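Local coordinates for inner membrane protein (Salmonella typhimurium LT2, PDB 2QJV) that is probably a sugar-acid isomerase of the KduI/IolB family, with glucuronate isomerase activity inferred, and binds nickel in a cupin-type fold, at residues E27-D32 with E185-H190; D151-V156 with L242-G247. The protein carries 2 engineered substitutions. All blocks are in the same frame, centred on the assembly; numbering follows the deposited sequence.

Contact 1 (E27-D32 with E185-H190); sequences EYVGFD and EETYYH. With NI (nickel (II) ion), chain D.
The carboxylate of Glu-185 reaches across to the backbone of Glu-27, Tyr-28 and Val-29 and takes up three successive amide N-H groups. Glu-185 OE1 accepts two of them: Tyr-28 N at 2.8 Å, on the syn lone pair, through a bent bond (142° at the hydrogen), and Val-29 N at 2.9 Å, nearly in line with the C-O bond. Glu-185 OE2 receives Glu-27 N, which comes in from above the carboxylate plane at 2.9 Å. Three backbone N-H groups and a hydrogen bond between OE2 and the Tyr-183 hydroxyl thus hold the buried carboxylate, which would probably favour its ionised form. The same group lies at the edge of the Tyr-28 ring.

The two segments belong to different sheets of a bicupin-like fold, 27-32 leading into strand 30-35 and 185-190 lying on strand 181-193, so their contact joins the two halves of the chain through side chains. Alternation along strand 181-193 sends Glu-185, Thr-187 and Tyr-189 to this interface and Glu-186 and Tyr-188 to the metal pocket. There Glu-186 OE1 binds nickel at 2.1 Å beside His-171, His-173 and His-229, and a metal-bound water bridges Glu-186 OE2 and Tyr-188 OH.

The rest is mainly apolar packing. Val-29 CG1 and Thr-187 CG2 meet tip to tip at 3.9 Å. With CG anti to the backbone N (chi1 -179°), the Phe-31 ring extends far enough for CZ to come within 3.5 Å of Tyr-189 CB; the two rings lie oblique, planes 47° apart. Beyond them the Tyr-189 hydroxyl hydrogen-bonds to Glu-104.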
loop_
_atom_site.group_PDB
_atom_site.type_symbol
_atom_site.label_atom_id
_atom_site.label_comp_id
_atom_site.label_asym_id
_atom_site.label_seq_id
_atom_site.Cartn_x
_atom_site.Cartn_y
_atom_site.Cartn_z
ATOM N N GLU A 27 10.159 -21.909 3.026
ATOM C CA GLU A 27 10.281 -23.381 3.013
ATOM C C GLU A 27 10.914 -24.113 4.174
ATOM O O GLU A 27 10.647 -25.302 4.356
ATOM C CB GLU A 27 11.061 -23.732 1.741
ATOM C CG GLU A 27 10.293 -23.414 0.494
ATOM C CD GLU A 27 11.131 -23.478 -0.775
ATOM O OE1 GLU A 27 11.805 -24.501 -0.966
ATOM O OE2 GLU A 27 11.103 -22.520 -1.599
ATOM N N TYR A 28 11.727 -23.437 4.981
ATOM C CA TYR A 28 12.513 -24.128 6.005
ATOM C C TYR A 28 12.333 -23.674 7.453
ATOM O O TYR A 28 12.013 -24.472 8.327
ATOM C CB TYR A 28 14.033 -24.022 5.668
ATOM C CG TYR A 28 14.393 -24.619 4.306
ATOM C CD1 TYR A 28 14.272 -23.879 3.137
ATOM C CD2 TYR A 28 14.814 -25.949 4.196
ATOM C CE1 TYR A 28 14.563 -24.426 1.888
ATOM C CE2 TYR A 28 15.127 -26.497 2.966
ATOM C CZ TYR A 28 15.001 -25.734 1.827
ATOM O OH TYR A 28 15.273 -26.296 0.617
ATOM N N VAL A 29 12.595 -22.403 7.708
ATOM C CA VAL A 29 12.690 -21.903 9.086
ATOM C C VAL A 29 11.337 -21.739 9.833
ATOM O O VAL A 29 10.358 -21.171 9.339
ATOM C CB VAL A 29 13.517 -20.574 9.160
ATOM C CG1 VAL A 29 13.516 -19.963 10.597
ATOM C CG2 VAL A 29 14.957 -20.795 8.716
ATOM N N GLY A 30 11.345 -22.275 11.034
ATOM C CA GLY A 30 10.298 -22.056 12.010
ATOM C C GLY A 30 10.952 -21.441 13.240
ATOM O O GLY A 30 12.106 -21.747 13.592
ATOM N N PHE A 31 10.232 -20.521 13.878
ATOM C CA PHE A 31 10.704 -19.905 15.087
ATOM C C PHE A 31 9.520 -19.639 16.048
ATOM O O PHE A 31 8.606 -18.897 15.738
ATOM C CB PHE A 31 11.478 -18.596 14.772
ATOM C CG PHE A 31 12.011 -17.925 15.997
ATOM C CD1 PHE A 31 13.084 -18.467 16.682
ATOM C CD2 PHE A 31 11.406 -16.780 16.502
ATOM C CE1 PHE A 31 13.553 -17.855 17.827
ATOM C CE2 PHE A 31 11.862 -16.193 17.652
ATOM C CZ PHE A 31 12.930 -16.747 18.309
ATOM N N ASP A 32 9.622 -20.176 17.255
ATOM C CA ASP A 32 8.640 -19.991 18.289
ATOM C C ASP A 32 9.246 -19.472 19.576
ATOM O O ASP A 32 10.362 -19.829 19.933
ATOM C CB ASP A 32 7.949 -21.310 18.622
ATOM C CG ASP A 32 6.964 -21.748 17.544
ATOM O OD1 ASP A 32 5.809 -21.287 17.598
ATOM O OD2 ASP A 32 7.342 -22.527 16.633
ATOM N N GLU A 185 16.974 -18.696 4.653
ATOM C CA GLU A 185 15.939 -17.894 5.288
ATOM C C GLU A 185 16.511 -17.475 6.653
ATOM O O GLU A 185 17.280 -18.220 7.243
ATOM C CB GLU A 185 14.672 -18.713 5.454
ATOM C CG GLU A 185 14.029 -19.072 4.124
ATOM C CD GLU A 185 13.240 -20.374 4.134
ATOM O OE1 GLU A 185 13.014 -20.952 5.211
ATOM O OE2 GLU A 185 12.858 -20.825 3.027
ATOM N N GLU A 186 16.118 -16.317 7.150
ATOM C CA GLU A 186 16.620 -15.837 8.431
ATOM C C GLU A 186 15.537 -15.092 9.234
ATOM O O GLU A 186 14.765 -14.287 8.711
ATOM C CB GLU A 186 17.877 -14.963 8.258
ATOM C CG GLU A 186 18.544 -14.602 9.575
ATOM C CD GLU A 186 19.915 -13.984 9.448
ATOM O OE1 GLU A 186 20.271 -13.483 8.361
ATOM O OE2 GLU A 186 20.651 -13.942 10.466
ATOM N N THR A 187 15.466 -15.428 10.515
ATOM C CA THR A 187 14.605 -14.728 11.457
ATOM C C THR A 187 15.497 -13.980 12.474
ATOM O O THR A 187 16.607 -14.411 12.780
ATOM C CB THR A 187 13.569 -15.665 12.174
ATOM O OG1 THR A 187 14.268 -16.694 12.891
ATOM C CG2 THR A 187 12.501 -16.257 11.172
ATOM N N TYR A 188 14.987 -12.842 12.950
ATOM C CA TYR A 188 15.579 -12.000 13.979
ATOM C C TYR A 188 14.536 -11.895 15.085
ATOM O O TYR A 188 13.422 -11.487 14.819
ATOM C CB TYR A 188 15.841 -10.564 13.491
ATOM C CG TYR A 188 17.120 -10.367 12.706
ATOM C CD1 TYR A 188 17.283 -10.972 11.476
ATOM C CD2 TYR A 188 18.171 -9.581 13.194
ATOM C CE1 TYR A 188 18.437 -10.827 10.758
ATOM C CE2 TYR A 188 19.338 -9.440 12.474
ATOM C CZ TYR A 188 19.455 -10.059 11.257
ATOM O OH TYR A 188 20.599 -9.906 10.564
ATOM N N TYR A 189 14.911 -12.243 16.303
ATOM C CA TYR A 189 14.081 -12.059 17.483
ATOM C C TYR A 189 14.808 -10.996 18.316
ATOM O O TYR A 189 15.838 -11.289 18.966
ATOM C CB TYR A 189 13.883 -13.367 18.249
ATOM C CG TYR A 189 13.152 -13.227 19.578
ATOM C CD1 TYR A 189 11.817 -12.758 19.633
ATOM C CD2 TYR A 189 13.744 -13.643 20.770
ATOM C CE1 TYR A 189 11.148 -12.633 20.832
ATOM C CE2 TYR A 189 13.064 -13.543 21.999
ATOM C CZ TYR A 189 11.765 -13.027 22.028
ATOM O OH TYR A 189 11.109 -12.945 23.225
ATOM N N HIS A 190 14.209 -9.802 18.380
ATOM C CA HIS A 190 14.829 -8.641 19.011
ATOM C C HIS A 190 14.412 -8.356 20.453
ATOM O O HIS A 190 13.244 -8.539 20.841
ATOM C CB HIS A 190 14.531 -7.360 18.225
ATOM C CG HIS A 190 15.251 -7.257 16.912
ATOM N ND1 HIS A 190 16.452 -6.588 16.779
ATOM C CD2 HIS A 190 14.915 -7.692 15.675
ATOM C CE1 HIS A 190 16.823 -6.624 15.507
ATOM N NE2 HIS A 190 15.899 -7.272 14.813
HETATM NI NI NI D . 22.040 -12.672 7.571
HETATM O O HOH W 1 22.283 -11.758 9.550
HETATM O O HOH W 2 23.278 -14.191 8.543
#

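Contact 2 (D151-V156 with L242-G247); sequences DSLLVV and LNVMAG
Leu-242 opens the pairing by laying CD1 against Val-155 CG1, 3.7 Å away, and close to the carbonyl of Val-156. Asn-243 follows as a hydrogen-bonded antiparallel partner of Val-156: Asn-243 N gives a nearly straight bond to Val-156 O at 2.8 Å, and the return bond from Val-156 N to Asn-243 O is longer, 3.2 Å. Their side chains run alongside each other, with Val-156 CG1, set between backbone N and carbonyl carbon (chi1 63°), resting 3.6 Å from Asn-243 OD1, while ND2 turns to the carbonyl of Thr-187. Val-244 is the non-hydrogen-bonded partner of Val-155; on the face away from Asn-243 its side chain crosses that of Leu-153, Val-244 CG1 meeting Leu-153 CD2 at 3.6 Å. Met-245, a selenomethionine, exchanges backbone bonds with Leu-154, and its side chain bends at chi3 (-68°) to bring CE near Leu-154 CB. Ala-246 CB packs on Ser-152 O at 3.7 Å. At Gly-247, past the strand end, water bridges replace direct backbone bonds: one water links Gly-247 O to Ser-152 OG, which also hydrogen-bonds to Pro-111 O, another Ser-152 O to Gly-247 N.

Strand 238-246 lies between 154-160 and 181-193 in an antiparallel sheet of a cupin barrel. Asn-243 and Met-245 touch Glu-186 on the face that carries the nickel site, whereas Leu-242, Val-244 and Ala-246 pack against strand 104-111 of the other sheet.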
loop_
_atom_site.group_PDB
_atom_site.type_symbol
_atom_site.label_atom_id
_atom_site.label_comp_id
_atom_site.label_asym_id
_atom_site.label_seq_id
_atom_site.Cartn_x
_atom_site.Cartn_y
_atom_site.Cartn_z
ATOM N N ASP A 151 21.191 -31.044 11.056
ATOM C CA ASP A 151 20.801 -31.336 9.689
ATOM C C ASP A 151 20.632 -30.056 8.840
ATOM O O ASP A 151 21.004 -29.998 7.680
ATOM C CB ASP A 151 19.456 -32.090 9.622
ATOM C CG ASP A 151 19.416 -33.372 10.446
ATOM O OD1 ASP A 151 20.465 -33.905 10.881
ATOM O OD2 ASP A 151 18.259 -33.820 10.666
ATOM N N SER A 152 20.060 -29.052 9.469
ATOM C CA SER A 152 19.593 -27.821 8.808
ATOM C C SER A 152 19.864 -26.514 9.570
ATOM O O SER A 152 20.297 -25.515 8.977
ATOM C CB SER A 152 18.075 -27.967 8.589
ATOM O OG SER A 152 17.782 -29.036 7.682
ATOM N N LEU A 153 19.614 -26.544 10.885
ATOM C CA LEU A 153 19.655 -25.349 11.758
ATOM C C LEU A 153 21.009 -24.665 11.933
ATOM O O LEU A 153 22.039 -25.308 12.155
ATOM C CB LEU A 153 19.088 -25.673 13.166
ATOM C CG LEU A 153 17.572 -25.886 13.315
ATOM C CD1 LEU A 153 17.229 -26.619 14.669
ATOM C CD2 LEU A 153 16.776 -24.565 13.138
ATOM N N LEU A 154 20.965 -23.333 11.846
ATOM C CA LEU A 154 22.086 -22.462 12.128
ATOM C C LEU A 154 21.484 -21.445 13.093
ATOM O O LEU A 154 20.471 -20.845 12.782
ATOM C CB LEU A 154 22.620 -21.809 10.867
ATOM C CG LEU A 154 23.198 -22.748 9.777
ATOM C CD1 LEU A 154 23.365 -22.009 8.427
ATOM C CD2 LEU A 154 24.500 -23.343 10.267
ATOM N N VAL A 155 22.109 -21.281 14.258
ATOM C CA VAL A 155 21.595 -20.419 15.343
ATOM C C VAL A 155 22.728 -19.566 15.915
ATOM O O VAL A 155 23.830 -20.053 16.192
ATOM C CB VAL A 155 20.880 -21.227 16.479
ATOM C CG1 VAL A 155 20.284 -20.296 17.559
ATOM C CG2 VAL A 155 19.797 -22.182 15.907
ATOM N N VAL A 156 22.454 -18.266 16.036
ATOM C CA VAL A 156 23.420 -17.323 16.578
ATOM C C VAL A 156 22.657 -16.236 17.359
ATOM O O VAL A 156 21.510 -15.950 17.051
ATOM C CB VAL A 156 24.283 -16.700 15.425
ATOM C CG1 VAL A 156 23.398 -15.893 14.447
ATOM C CG2 VAL A 156 25.438 -15.832 15.945
ATOM N N LEU A 242 18.346 -12.919 18.520
ATOM C CA LEU A 242 18.558 -14.330 18.307
ATOM C C LEU A 242 18.108 -14.628 16.889
ATOM O O LEU A 242 16.965 -14.298 16.513
ATOM C CB LEU A 242 17.790 -15.172 19.324
ATOM C CG LEU A 242 17.811 -16.685 19.223
ATOM C CD1 LEU A 242 19.226 -17.275 19.463
ATOM C CD2 LEU A 242 16.784 -17.266 20.233
ATOM N N ASN A 243 19.017 -15.182 16.096
ATOM C CA ASN A 243 18.776 -15.535 14.684
ATOM C C ASN A 243 18.734 -17.017 14.453
ATOM O O ASN A 243 19.494 -17.786 15.061
ATOM C CB ASN A 243 19.887 -15.025 13.721
ATOM C CG ASN A 243 20.110 -13.510 13.736
ATOM O OD1 ASN A 243 21.253 -13.057 13.847
ATOM N ND2 ASN A 243 19.076 -12.755 13.627
ATOM N N VAL A 244 17.824 -17.416 13.569
ATOM C CA VAL A 244 17.698 -18.786 13.071
ATOM C C VAL A 244 17.840 -18.705 11.531
ATOM O O VAL A 244 17.239 -17.825 10.871
ATOM C CB VAL A 244 16.369 -19.511 13.479
ATOM C CG1 VAL A 244 16.326 -20.975 12.979
ATOM C CG2 VAL A 244 16.157 -19.428 15.022
HETATM N N MSE A 245 18.650 -19.603 10.981
HETATM C CA MSE A 245 18.789 -19.781 9.549
HETATM C C MSE A 245 18.702 -21.237 9.148
HETATM O O MSE A 245 19.052 -22.128 9.916
HETATM C CB MSE A 245 20.126 -19.237 9.020
HETATM C CG MSE A 245 20.242 -17.730 9.027
HETATM SE SE MSE A 245 22.004 -17.236 8.311
HETATM C CE MSE A 245 23.039 -17.892 9.685
ATOM N N ALA A 246 18.208 -21.457 7.928
ATOM C CA ALA A 246 18.175 -22.772 7.281
ATOM C C ALA A 246 17.846 -22.623 5.797
ATOM O O ALA A 246 17.253 -21.618 5.375
ATOM C CB ALA A 246 17.176 -23.791 7.982
ATOM N N GLY A 247 18.274 -23.625 5.029
ATOM C CA GLY A 247 18.049 -23.740 3.582
ATOM C C GLY A 247 18.406 -25.115 3.075
ATOM O O GLY A 247 18.631 -26.014 3.876
HETATM O O HOH W 3 20.396 -28.326 5.292
HETATM O O HOH W 4 20.343 -25.396 6.322
HETATM O O HOH W 5 17.108 -28.036 5.267
#

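How the contacts relate
The centres of the two contacts lie about 8 Å apart, and strands 181-193 and 238-246, which supply their second segments, are neighbours in one antiparallel sheet. Tyr-189 N to Leu-242 O and Thr-187 N to Val-244 O are probable backbone hydrogen bonds between them. Contact 2 pairs strands within that sheet; contact 1 ties its outermost strand within the chain, 181-193, to the sheet containing strand 30-35. Along the sequence the segments alternate, 27-32, 151-156, 185-190, 242-247, so the two long-range connections interlock. One face of the shared strands carries Glu-186 of the nickel site, with Asn-243 beside it, and the other is buried between the two sheets.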